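Local coordinates for fructokinase (Vibrio cholerae serotype O1, PDB 5EYN), which catalyses the phosphorylation of fructose with ATP, as a sugar kinase of the PfkB (ribokinase-like) family, at residues M18-T24 and S58-F64; L31-G35 and Q305-M309; A53-G59 and G270-Y274; E110-F115 and L175-V179. One frame throughout, in Å; residues are numbered along the deposited sequence.

Interaction 1 of 4, residues M18-T24 and S58-F64; sequences MSRVWLT and SGRSAFF
T24 sits over the middle of the F64 ring, its CB 3.6 Å from the ring centroid. F64 carries its CG between the backbone N and the carbonyl carbon (chi1 70°), which brings the ring back across the neighbouring strand. The T24 hydroxyl meanwhile turns to the F64 backbone, where OG1 donates to O at 2.8 Å, tilted out of the carbonyl plane. W22 lies beside this pair, its CE3 3.8 Å from F64 CD2, with the two rings steeply inclined (planes at 72°). One face of the indole is covered toward its rim by A62 CB, 3.5 Å from W22 CZ3; R20 CD packs on the same face. These strands, 21-24 and 61-68, are parallel neighbours in the large sheet of the ribokinase-like alpha/beta fold, with V21 N reaching R60 O at 2.9 Å and L23 N reaching A62 O at 2.8 Å. L23 and S61 point to the other side of the sheet, CD2 3.8 Å from CB, and both touch helix 46-56. Just before strand 21-24, NH2 of R20 comes over a face of the R60 guanidinium, bringing two like charges close; R20 NH1 forms a salt bridge with E137.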
loop_
_atom_site.group_PDB
_atom_site.type_symbol
_atom_site.label_atom_id
_atom_site.label_comp_id
_atom_site.label_asym_id
_atom_site.label_seq_id
_atom_site.Cartn_x
_atom_site.Cartn_y
_atom_site.Cartn_z
ATOM N N MET A 18 19.333 33.348 5.327
ATOM C CA MET A 18 18.295 32.399 4.962
ATOM C C MET A 18 18.143 31.332 6.036
ATOM O O MET A 18 19.017 30.485 6.239
ATOM C CB MET A 18 18.619 31.745 3.626
ATOM C CG MET A 18 17.547 30.789 3.162
ATOM S SD MET A 18 17.540 30.612 1.375
ATOM C CE MET A 18 19.169 29.913 1.101
ATOM N N SER A 19 17.014 31.368 6.723
ATOM C CA SER A 19 16.825 30.496 7.862
ATOM C C SER A 19 16.412 29.096 7.383
ATOM O O SER A 19 15.679 28.947 6.406
ATOM C CB SER A 19 15.787 31.100 8.800
ATOM O OG SER A 19 16.194 32.408 9.190
ATOM N N ARG A 20 16.923 28.077 8.056
ATOM C CA ARG A 20 16.553 26.700 7.752
ATOM C C ARG A 20 15.122 26.441 8.174
ATOM O O ARG A 20 14.708 26.844 9.261
ATOM C CB ARG A 20 17.466 25.738 8.502
ATOM C CG ARG A 20 17.125 24.283 8.275
ATOM C CD ARG A 20 18.101 23.368 8.998
ATOM N NE ARG A 20 19.413 23.359 8.362
ATOM C CZ ARG A 20 20.517 23.918 8.852
ATOM N NH1 ARG A 20 20.510 24.552 10.015
ATOM N NH2 ARG A 20 21.651 23.841 8.170
ATOM N N VAL A 21 14.373 25.781 7.298
ATOM C CA VAL A 21 13.045 25.281 7.624
ATOM C C VAL A 21 13.121 23.770 7.747
ATOM O O VAL A 21 13.474 23.080 6.787
ATOM C CB VAL A 21 12.011 25.666 6.565
ATOM C CG1 VAL A 21 10.619 25.185 6.970
ATOM C CG2 VAL A 21 12.025 27.171 6.311
ATOM N N TRP A 22 12.785 23.263 8.934
ATOM C CA TRP A 22 12.685 21.833 9.198
ATOM C C TRP A 22 11.265 21.382 8.942
ATOM O O TRP A 22 10.317 22.024 9.384
ATOM C CB TRP A 22 13.020 21.540 10.665
ATOM C CG TRP A 22 14.465 21.648 11.034
ATOM C CD1 TRP A 22 15.064 22.685 11.694
ATOM C CD2 TRP A 22 15.500 20.684 10.785
ATOM N NE1 TRP A 22 16.388 22.424 11.871
ATOM C CE2 TRP A 22 16.690 21.208 11.322
ATOM C CE3 TRP A 22 15.539 19.438 10.152
ATOM C CZ2 TRP A 22 17.901 20.527 11.251
ATOM C CZ3 TRP A 22 16.738 18.768 10.082
ATOM C CH2 TRP A 22 17.899 19.308 10.628
ATOM N N LEU A 23 11.143 20.265 8.242
ATOM C CA LEU A 23 9.879 19.602 7.980
ATOM C C LEU A 23 9.955 18.223 8.619
ATOM O O LEU A 23 10.979 17.559 8.550
ATOM C CB LEU A 23 9.639 19.471 6.463
ATOM C CG LEU A 23 9.459 20.725 5.597
ATOM C CD1 LEU A 23 8.474 21.689 6.182
ATOM C CD2 LEU A 23 10.800 21.425 5.377
ATOM N N THR A 24 8.868 17.794 9.230
ATOM C CA THR A 24 8.813 16.457 9.779
ATOM C C THR A 24 7.442 15.858 9.548
ATOM O O THR A 24 6.456 16.582 9.445
ATOM C CB THR A 24 9.149 16.456 11.287
ATOM O OG1 THR A 24 9.160 15.125 11.788
ATOM C CG2 THR A 24 8.144 17.264 12.109
ATOM N N SER A 58 14.560 27.865 -3.961
ATOM C CA SER A 58 15.949 28.160 -3.582
ATOM C C SER A 58 16.115 28.350 -2.065
ATOM O O SER A 58 17.115 28.894 -1.608
ATOM C CB SER A 58 16.502 29.368 -4.358
ATOM O OG SER A 58 16.297 30.562 -3.631
ATOM N N GLY A 59 15.144 27.885 -1.287
ATOM C CA GLY A 59 15.238 27.967 0.151
ATOM C C GLY A 59 15.988 26.801 0.755
ATOM O O GLY A 59 16.385 25.855 0.076
ATOM N N ARG A 60 16.157 26.879 2.062
ATOM C CA ARG A 60 16.913 25.911 2.826
ATOM C C ARG A 60 15.949 25.056 3.623
ATOM O O ARG A 60 15.484 25.462 4.676
ATOM C CB ARG A 60 17.835 26.665 3.779
ATOM C CG ARG A 60 18.851 25.825 4.486
ATOM C CD ARG A 60 19.562 26.701 5.484
ATOM N NE ARG A 60 20.826 26.155 5.946
ATOM C CZ ARG A 60 21.604 26.770 6.827
ATOM N NH1 ARG A 60 22.752 26.223 7.205
ATOM N NH2 ARG A 60 21.236 27.942 7.328
ATOM N N SER A 61 15.645 23.874 3.122
ATOM C CA SER A 61 14.723 22.992 3.819
ATOM C C SER A 61 15.422 21.679 4.170
ATOM O O SER A 61 16.354 21.240 3.497
ATOM C CB SER A 61 13.452 22.765 2.995
ATOM O OG SER A 61 13.741 22.042 1.832
ATOM N N ALA A 62 14.965 21.073 5.256
ATOM C CA ALA A 62 15.552 19.844 5.773
ATOM C C ALA A 62 14.423 19.023 6.339
ATOM O O ALA A 62 13.514 19.582 6.928
ATOM C CB ALA A 62 16.579 20.155 6.854
ATOM N N PHE A 63 14.483 17.710 6.164
ATOM C CA PHE A 63 13.400 16.826 6.570
ATOM C C PHE A 63 13.913 15.850 7.604
ATOM O O PHE A 63 14.995 15.296 7.438
ATOM C CB PHE A 63 12.904 16.045 5.355
ATOM C CG PHE A 63 11.657 15.234 5.596
ATOM C CD1 PHE A 63 10.425 15.750 5.256
ATOM C CD2 PHE A 63 11.715 13.964 6.137
ATOM C CE1 PHE A 63 9.281 15.030 5.450
ATOM C CE2 PHE A 63 10.561 13.238 6.340
ATOM C CZ PHE A 63 9.345 13.775 5.989
ATOM N N PHE A 64 13.156 15.657 8.682
ATOM C CA PHE A 64 13.437 14.565 9.600
ATOM C C PHE A 64 12.197 13.738 9.821
ATOM O O PHE A 64 11.090 14.259 9.947
ATOM C CB PHE A 64 14.068 15.026 10.935
ATOM C CG PHE A 64 13.155 15.791 11.876
ATOM C CD1 PHE A 64 12.486 15.137 12.911
ATOM C CD2 PHE A 64 13.040 17.170 11.795
ATOM C CE1 PHE A 64 11.698 15.847 13.821
ATOM C CE2 PHE A 64 12.245 17.879 12.701
ATOM C CZ PHE A 64 11.581 17.208 13.717
HETATM O O HOH W 1 15.064 29.018 3.704
#

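Interaction 2 of 4, residues L31-G35 and Q305-M309; sequences LIPDG and QKGAM. With NA (sodium ion), chain F.
K306 and G307 belong to a loop that wraps round a sodium ion, and it is through them that this loop leans on the end of strand 28-33. The lysine does the reaching: its side chain runs extended beyond CG and brings NZ to two oxygens of the other segment. One is the backbone oxygen of P33, with NZ and O 2.9 Å apart and the donor tilted 15° from the carbonyl plane. The second is OD1 of D34, which NZ of K306 approaches at 3.0 Å in a salt bridge, on the anti side of the carboxylate. D34 has its CG anti to the backbone N (chi1 -164°), turning the carboxylate toward the lysine. Its other oxygen, OD2, is hydrogen-bonded to NE2 of H38 of the second subunit, so this one carboxylate joins the loop to the dimer partner. Deeper in, I32 points its CD1 at the backbone of G307, 3.6 Å from N, while that N-H is itself bonded to D260 OD2. The loop backbone supplies the metal ligands: Q305 O lies 2.2 Å from the sodium and G307 O 2.1 Å from it. The oxygen of A302 and two waters complete the shell. G307 takes up a positive phi (102°), a conformation suited to glycine, as its carbonyl turns to the ion. A monovalent cation held by backbone carbonyls of a helix end and the loop after it is consistent with the cation site of ribokinase-like kinases, in which such an ion can activate the enzyme.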
loop_
_atom_site.group_PDB
_atom_site.type_symbol
_atom_site.label_atom_id
_atom_site.label_comp_id
_atom_site.label_asym_id
_atom_site.label_seq_id
_atom_site.Cartn_x
_atom_site.Cartn_y
_atom_site.Cartn_z
ATOM N N LEU A 31 -0.437 7.263 -5.223
ATOM C CA LEU A 31 -0.779 6.538 -6.439
ATOM C C LEU A 31 -1.944 7.271 -7.084
ATOM O O LEU A 31 -3.053 7.288 -6.563
ATOM C CB LEU A 31 -1.144 5.099 -6.067
ATOM C CG LEU A 31 -0.013 4.278 -5.460
ATOM C CD1 LEU A 31 -0.552 2.974 -4.886
ATOM C CD2 LEU A 31 1.095 4.011 -6.460
ATOM N N ILE A 32 -1.668 7.904 -8.215
ATOM C CA ILE A 32 -2.614 8.825 -8.823
ATOM C C ILE A 32 -3.058 8.264 -10.167
ATOM O O ILE A 32 -2.224 8.016 -11.040
ATOM C CB ILE A 32 -2.000 10.226 -8.997
ATOM C CG1 ILE A 32 -1.578 10.745 -7.612
ATOM C CG2 ILE A 32 -2.991 11.170 -9.668
ATOM C CD1 ILE A 32 -1.097 12.192 -7.608
ATOM N N PRO A 33 -4.369 8.053 -10.330
ATOM C CA PRO A 33 -4.863 7.489 -11.593
ATOM C C PRO A 33 -4.384 8.265 -12.807
ATOM O O PRO A 33 -4.398 9.496 -12.819
ATOM C CB PRO A 33 -6.378 7.618 -11.458
ATOM C CG PRO A 33 -6.613 7.552 -9.970
ATOM C CD PRO A 33 -5.470 8.311 -9.386
ATOM N N ASP A 34 -3.962 7.525 -13.825
ATOM C CA ASP A 34 -3.541 8.117 -15.085
ATOM C C ASP A 34 -3.777 7.073 -16.157
ATOM O O ASP A 34 -2.867 6.329 -16.533
ATOM C CB ASP A 34 -2.068 8.524 -15.012
ATOM C CG ASP A 34 -1.663 9.470 -16.115
ATOM O OD1 ASP A 34 -2.400 10.442 -16.377
ATOM O OD2 ASP A 34 -0.591 9.236 -16.710
ATOM N N GLY A 35 -5.021 7.011 -16.614
ATOM C CA GLY A 35 -5.489 5.928 -17.459
ATOM C C GLY A 35 -6.288 5.000 -16.572
ATOM O O GLY A 35 -6.113 5.003 -15.352
ATOM N N GLN A 305 -0.152 20.203 -12.831
ATOM C CA GLN A 305 0.241 18.847 -13.178
ATOM C C GLN A 305 -0.125 17.874 -12.049
ATOM O O GLN A 305 -0.207 18.252 -10.864
ATOM C CB GLN A 305 1.736 18.736 -13.421
ATOM C CG GLN A 305 2.220 19.452 -14.675
ATOM C CD GLN A 305 3.676 19.157 -14.939
ATOM O OE1 GLN A 305 4.536 19.989 -14.709
ATOM N NE2 GLN A 305 3.951 17.961 -15.406
ATOM N N LYS A 306 -0.358 16.631 -12.435
ATOM C CA LYS A 306 -0.624 15.555 -11.492
ATOM C C LYS A 306 0.599 15.317 -10.631
ATOM O O LYS A 306 1.740 15.355 -11.071
ATOM C CB LYS A 306 -0.982 14.277 -12.244
ATOM C CG LYS A 306 -2.379 14.290 -12.826
ATOM C CD LYS A 306 -2.737 12.968 -13.507
ATOM C CE LYS A 306 -4.121 13.005 -14.092
ATOM N NZ LYS A 306 -4.489 11.683 -14.647
ATOM N N GLY A 307 0.331 15.057 -9.354
ATOM C CA GLY A 307 1.357 14.815 -8.348
ATOM C C GLY A 307 1.525 16.075 -7.532
ATOM O O GLY A 307 1.534 17.180 -8.058
ATOM N N ALA A 308 1.642 15.924 -6.219
ATOM C CA ALA A 308 1.799 17.074 -5.332
ATOM C C ALA A 308 3.045 17.887 -5.642
ATOM O O ALA A 308 3.042 19.096 -5.479
ATOM C CB ALA A 308 1.837 16.618 -3.885
ATOM N N MET A 309 4.112 17.222 -6.058
ATOM C CA MET A 309 5.383 17.911 -6.196
ATOM C C MET A 309 5.684 18.357 -7.617
ATOM O O MET A 309 6.570 19.163 -7.846
ATOM C CB MET A 309 6.534 17.017 -5.760
ATOM C CG MET A 309 6.498 16.641 -4.314
ATOM S SD MET A 309 7.918 15.627 -3.895
ATOM C CE MET A 309 7.617 15.344 -2.151
HETATM NA NA NA F . 0.602 18.868 -8.880
HETATM O O HOH W 2 2.504 20.101 -8.229
HETATM O O HOH W 3 -1.131 18.697 -7.920
#

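Interaction 3 of 4, residues A53-G59 and G270-Y274; sequences AIARLSG and GGLLY
The backbone oxygen of L57 is gripped by S58, whose OG donates to L57 O at 2.6 Å, and by NE2 of Q315, while across the contact it lies over a face of the Y274 ring. The serine hydroxyl comes in the carbonyl plane, on a lone pair, and a water links it onward: that water is 3.1 Å from S58 OG and 2.7 Å from Y274 OH. L57 uses its side chain on the ring as well, CB standing 4.0 Å from the ring centroid and close to the ring normal. At the ring edge, near its plane, comes G59, with CA 3.5 Å from Y274 CE1. The tyrosine reaches this place because its CG is anti to the backbone N (chi1 168°), which sends the ring out from its own helix to the end of the other one. That end, the C terminus of helix 46-56, is closed by a Schellman motif: S58 has positive phi, G59 N bonds to I54 O, and S58 N bonds to A55 O. In the PfkB fold helices 46-56 and 264-278 each start at the active site, the first with the fructose-binding residues A46 and N49, the second with A264, which binds ADP, and D266, which hydrogen-bonds the fructose. At G270 the absence of a side chain lets them come close. A53 CB meets G270 CA at 3.8 Å, and I54 CG1 touches G270 O at 3.5 Å. The branch CD1 of L57 rests between G271 CA and Y274 CB, while I54 CD1 packs on L273 CB.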
loop_
_atom_site.group_PDB
_atom_site.type_symbol
_atom_site.label_atom_id
_atom_site.label_comp_id
_atom_site.label_asym_id
_atom_site.label_seq_id
_atom_site.Cartn_x
_atom_site.Cartn_y
_atom_site.Cartn_z
ATOM N N ALA A 53 8.803 22.203 -1.990
ATOM C CA ALA A 53 8.354 23.504 -2.462
ATOM C C ALA A 53 9.355 24.569 -2.069
ATOM O O ALA A 53 9.686 25.444 -2.867
ATOM C CB ALA A 53 7.016 23.850 -1.897
ATOM N N ILE A 54 9.810 24.520 -0.820
ATOM C CA ILE A 54 10.782 25.489 -0.334
ATOM C C ILE A 54 12.096 25.382 -1.113
ATOM O O ILE A 54 12.658 26.385 -1.551
ATOM C CB ILE A 54 11.008 25.302 1.173
ATOM C CG1 ILE A 54 9.750 25.729 1.927
ATOM C CG2 ILE A 54 12.196 26.108 1.625
ATOM C CD1 ILE A 54 9.728 25.308 3.389
ATOM N N ALA A 55 12.583 24.161 -1.284
ATOM C CA ALA A 55 13.825 23.931 -2.007
ATOM C C ALA A 55 13.750 24.420 -3.458
ATOM O O ALA A 55 14.694 25.019 -3.970
ATOM C CB ALA A 55 14.205 22.462 -1.947
ATOM N N ARG A 56 12.609 24.216 -4.100
ATOM C CA ARG A 56 12.454 24.628 -5.490
ATOM C C ARG A 56 12.537 26.130 -5.628
ATOM O O ARG A 56 12.928 26.628 -6.674
ATOM C CB ARG A 56 11.131 24.143 -6.049
ATOM C CG ARG A 56 11.094 22.653 -6.238
ATOM C CD ARG A 56 10.634 22.283 -7.587
ATOM N NE ARG A 56 10.625 20.839 -7.773
ATOM C CZ ARG A 56 9.719 20.188 -8.477
ATOM N NH1 ARG A 56 8.740 20.849 -9.060
ATOM N NH2 ARG A 56 9.801 18.879 -8.596
ATOM N N LEU A 57 12.165 26.852 -4.581
ATOM C CA LEU A 57 12.236 28.308 -4.559
ATOM C C LEU A 57 13.609 28.788 -4.093
ATOM O O LEU A 57 13.793 29.975 -3.897
ATOM C CB LEU A 57 11.131 28.875 -3.659
ATOM C CG LEU A 57 9.689 28.687 -4.148
ATOM C CD1 LEU A 57 8.713 29.016 -3.018
ATOM C CD2 LEU A 57 9.417 29.540 -5.370
ATOM N N SER A 58 14.560 27.865 -3.961
ATOM C CA SER A 58 15.949 28.160 -3.582
ATOM C C SER A 58 16.115 28.350 -2.065
ATOM O O SER A 58 17.115 28.894 -1.608
ATOM C CB SER A 58 16.502 29.368 -4.358
ATOM O OG SER A 58 16.297 30.562 -3.631
ATOM N N GLY A 59 15.144 27.885 -1.287
ATOM C CA GLY A 59 15.238 27.967 0.151
ATOM C C GLY A 59 15.988 26.801 0.755
ATOM O O GLY A 59 16.385 25.855 0.076
ATOM N N GLY A 270 4.553 26.055 1.363
ATOM C CA GLY A 270 5.933 26.186 0.931
ATOM C C GLY A 270 6.312 27.590 0.506
ATOM O O GLY A 270 7.360 28.105 0.897
ATOM N N GLY A 271 5.457 28.233 -0.282
ATOM C CA GLY A 271 5.731 29.607 -0.664
ATOM C C GLY A 271 5.715 30.551 0.526
ATOM O O GLY A 271 6.583 31.426 0.660
ATOM N N LEU A 272 4.722 30.375 1.391
ATOM C CA LEU A 272 4.598 31.170 2.599
ATOM C C LEU A 272 5.852 31.060 3.441
ATOM O O LEU A 272 6.476 32.068 3.800
ATOM C CB LEU A 272 3.405 30.680 3.405
ATOM C CG LEU A 272 3.149 31.392 4.729
ATOM C CD1 LEU A 272 2.753 32.831 4.504
ATOM C CD2 LEU A 272 2.069 30.669 5.506
ATOM N N LEU A 273 6.229 29.832 3.781
ATOM C CA LEU A 273 7.353 29.624 4.693
ATOM C C LEU A 273 8.678 29.966 4.048
ATOM O O LEU A 273 9.568 30.455 4.717
ATOM C CB LEU A 273 7.410 28.192 5.247
ATOM C CG LEU A 273 6.211 27.754 6.071
ATOM C CD1 LEU A 273 6.422 26.339 6.596
ATOM C CD2 LEU A 273 5.967 28.709 7.238
ATOM N N TYR A 274 8.813 29.747 2.740
ATOM C CA TYR A 274 10.023 30.193 2.068
ATOM C C TYR A 274 10.198 31.695 2.324
ATOM O O TYR A 274 11.262 32.142 2.757
ATOM C CB TYR A 274 9.996 29.915 0.563
ATOM C CG TYR A 274 11.125 30.652 -0.123
ATOM C CD1 TYR A 274 12.447 30.274 0.090
ATOM C CD2 TYR A 274 10.883 31.774 -0.896
ATOM C CE1 TYR A 274 13.498 30.972 -0.484
ATOM C CE2 TYR A 274 11.924 32.466 -1.471
ATOM C CZ TYR A 274 13.227 32.059 -1.253
ATOM O OH TYR A 274 14.280 32.739 -1.818
HETATM O O HOH W 4 16.760 32.064 -0.918
#

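Interaction 4 of 4, residues E110-F115 and L175-V179; sequences ERSFTF and LREEV. With FRU (beta-D-fructofuranose), chain B.
E110 and E177 meet through a straight bond: E177 N donates to E110 OE2 at 2.8 Å, arriving from above the carboxylate plane. E110 is fully extended, CG anti to the backbone N (chi1 -179°), which carries the carboxylate along the backbone of L175 and R176. A water bridges the same OE2 to E178 N. R176, by contrast, bends sharply at CB-CG (chi2 -72°), bringing its guanidinium alongside F113, with the sugar at the guanidinium's edge. R176 NH1 bonds to L175 O at 2.9 Å and NE points to fructose O2 at 3.0 Å, while NH2 reaches the ring oxygen O5 at 3.1 Å. F113 lies nearly parallel to the guanidinium, with CD1 3.4 Å from R176 NE, and has fructose O2 over the centre of one face and S112 OG over the other. The carbon part of R176 packs near the end of F115, at CZ. V179 CG2 covers a face of F115, 3.6 Å from the ring centroid. E178 places its CG between the backbone N and the carbonyl carbon (chi1 79°), sending the chain across so that OE2 accepts F115 N at 2.9 Å; its OE1 forms salt bridges with K118 and with R97 of the second subunit. Through F113 and F115, strand 113-115 of the small lid sheet lines one side of the fructose. R176 NH2 also bonds to a fluorine of beryllium trifluoride, so R176 probably contacts the transferred phosphoryl group while the same guanidinium holds the sugar.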
loop_
_atom_site.group_PDB
_atom_site.type_symbol
_atom_site.label_atom_id
_atom_site.label_comp_id
_atom_site.label_asym_id
_atom_site.label_seq_id
_atom_site.Cartn_x
_atom_site.Cartn_y
_atom_site.Cartn_z
ATOM N N GLU A 110 -8.906 15.706 1.700
ATOM C CA GLU A 110 -9.040 14.532 2.552
ATOM C C GLU A 110 -9.914 13.448 1.901
ATOM O O GLU A 110 -9.574 12.257 1.924
ATOM C CB GLU A 110 -9.611 14.944 3.903
ATOM C CG GLU A 110 -9.768 13.798 4.870
ATOM C CD GLU A 110 -10.294 14.229 6.221
ATOM O OE1 GLU A 110 -10.731 15.391 6.361
ATOM O OE2 GLU A 110 -10.266 13.402 7.146
ATOM N N ARG A 111 -11.028 13.859 1.300
ATOM C CA ARG A 111 -11.945 12.900 0.705
ATOM C C ARG A 111 -11.318 12.151 -0.476
ATOM O O ARG A 111 -11.824 11.106 -0.893
ATOM C CB ARG A 111 -13.230 13.606 0.259
ATOM C CG ARG A 111 -14.077 14.120 1.422
ATOM C CD ARG A 111 -15.289 14.898 0.936
ATOM N NE ARG A 111 -16.160 15.295 2.040
ATOM C CZ ARG A 111 -16.013 16.400 2.768
ATOM N NH1 ARG A 111 -16.870 16.658 3.751
ATOM N NH2 ARG A 111 -15.022 17.249 2.524
ATOM N N SER A 112 -10.235 12.689 -1.030
ATOM C CA SER A 112 -9.592 12.077 -2.194
ATOM C C SER A 112 -8.566 10.996 -1.861
ATOM O O SER A 112 -8.049 10.344 -2.766
ATOM C CB SER A 112 -8.892 13.129 -3.064
ATOM O OG SER A 112 -7.660 13.530 -2.469
ATOM N N PHE A 113 -8.268 10.801 -0.584
ATOM C CA PHE A 113 -7.179 9.901 -0.207
ATOM C C PHE A 113 -7.644 8.662 0.528
ATOM O O PHE A 113 -8.500 8.743 1.395
ATOM C CB PHE A 113 -6.183 10.627 0.698
ATOM C CG PHE A 113 -5.605 11.870 0.088
ATOM C CD1 PHE A 113 -5.860 13.098 0.657
ATOM C CD2 PHE A 113 -4.797 11.813 -1.034
ATOM C CE1 PHE A 113 -5.334 14.250 0.106
ATOM C CE2 PHE A 113 -4.261 12.970 -1.590
ATOM C CZ PHE A 113 -4.529 14.188 -1.021
ATOM N N THR A 114 -7.066 7.522 0.171
ATOM C CA THR A 114 -7.199 6.308 0.960
ATOM C C THR A 114 -5.812 5.882 1.411
ATOM O O THR A 114 -4.928 5.633 0.578
ATOM C CB THR A 114 -7.805 5.160 0.134
ATOM O OG1 THR A 114 -9.088 5.547 -0.374
ATOM C CG2 THR A 114 -7.962 3.902 0.989
ATOM N N PHE A 115 -5.618 5.798 2.722
ATOM C CA PHE A 115 -4.341 5.408 3.294
ATOM C C PHE A 115 -4.241 3.903 3.423
ATOM O O PHE A 115 -4.984 3.291 4.186
ATOM C CB PHE A 115 -4.161 6.098 4.649
ATOM C CG PHE A 115 -3.930 7.574 4.510
ATOM C CD1 PHE A 115 -2.657 8.096 4.582
ATOM C CD2 PHE A 115 -4.981 8.421 4.213
ATOM C CE1 PHE A 115 -2.436 9.442 4.386
ATOM C CE2 PHE A 115 -4.762 9.762 4.023
ATOM C CZ PHE A 115 -3.496 10.281 4.102
ATOM N N LEU A 175 -5.962 17.690 7.742
ATOM C CA LEU A 175 -6.626 16.586 8.396
ATOM C C LEU A 175 -6.836 15.389 7.509
ATOM O O LEU A 175 -7.316 15.516 6.386
ATOM C CB LEU A 175 -7.972 17.028 8.945
ATOM C CG LEU A 175 -7.924 18.185 9.933
ATOM C CD1 LEU A 175 -9.348 18.535 10.378
ATOM C CD2 LEU A 175 -7.017 17.876 11.126
ATOM N N ARG A 176 -6.482 14.223 8.034
ATOM C CA ARG A 176 -6.707 12.942 7.390
ATOM C C ARG A 176 -7.171 11.979 8.483
ATOM O O ARG A 176 -6.374 11.243 9.078
ATOM C CB ARG A 176 -5.422 12.438 6.725
ATOM C CG ARG A 176 -4.749 13.435 5.770
ATOM C CD ARG A 176 -5.500 13.629 4.462
ATOM N NE ARG A 176 -4.673 14.441 3.588
ATOM C CZ ARG A 176 -4.685 15.764 3.543
ATOM N NH1 ARG A 176 -5.540 16.477 4.247
ATOM N NH2 ARG A 176 -3.838 16.390 2.743
ATOM N N GLU A 177 -8.466 12.009 8.768
ATOM C CA GLU A 177 -8.995 11.346 9.962
ATOM C C GLU A 177 -8.699 9.863 9.987
ATOM O O GLU A 177 -8.463 9.309 11.056
ATOM C CB GLU A 177 -10.513 11.550 10.062
ATOM C CG GLU A 177 -11.143 11.017 11.339
ATOM C CD GLU A 177 -12.634 11.272 11.364
ATOM O OE1 GLU A 177 -13.351 10.695 10.518
ATOM O OE2 GLU A 177 -13.081 12.071 12.207
ATOM N N GLU A 178 -8.718 9.199 8.830
ATOM C CA GLU A 178 -8.621 7.742 8.850
ATOM C C GLU A 178 -7.273 7.236 9.352
ATOM O O GLU A 178 -7.142 6.072 9.721
ATOM C CB GLU A 178 -8.914 7.129 7.486
ATOM C CG GLU A 178 -7.733 7.201 6.515
ATOM C CD GLU A 178 -7.801 6.091 5.463
ATOM O OE1 GLU A 178 -7.741 4.867 5.792
ATOM O OE2 GLU A 178 -7.942 6.438 4.303
ATOM N N VAL A 179 -6.274 8.105 9.378
ATOM C CA VAL A 179 -4.951 7.715 9.854
ATOM C C VAL A 179 -4.926 7.524 11.387
ATOM O O VAL A 179 -4.048 6.844 11.923
ATOM C CB VAL A 179 -3.920 8.788 9.396
ATOM C CG1 VAL A 179 -2.524 8.531 9.933
ATOM C CG2 VAL A 179 -3.900 8.851 7.889
HETATM C C1 FRU B . -0.837 12.992 3.432
HETATM C C2 FRU B . -1.318 13.440 2.059
HETATM C C3 FRU B . -0.547 12.930 0.859
HETATM C C4 FRU B . -0.529 14.075 -0.100
HETATM C C5 FRU B . -0.609 15.241 0.820
HETATM C C6 FRU B . -1.340 16.433 0.251
HETATM O O1 FRU B . 0.416 13.526 3.728
HETATM O O2 FRU B . -2.647 13.028 1.954
HETATM O O3 FRU B . -1.170 11.765 0.407
HETATM O O4 FRU B . 0.627 14.152 -0.863
HETATM O O5 FRU B . -1.235 14.831 2.024
HETATM O O6 FRU B . -1.399 17.491 1.175
HETATM O O HOH W 5 -9.625 10.467 6.336
HETATM O O HOH W 6 -10.468 7.926 2.559
#

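Overall arrangement
From the N terminus, interaction 1 closes first, when 58-64 returns beside 18-24. By then the chain has passed 31-35 and run through 53-59, which overlaps 58-64; these are the first halves of interactions 2 and 3, so both of these cross interaction 1. Interactions 1 and 3 share S58 and G59, and I54 packs on V21 and S61, seating helix 46-56 on the large sheet. Interaction 4 is closed next, by 175-179, and falls wholly within interaction 3, closed by 270-274; interaction 3 in turn falls within interaction 2, completed only at 305-309. Interactions 2 and 4 tie the small lid sheet to the main domain, and both also touch the second subunit.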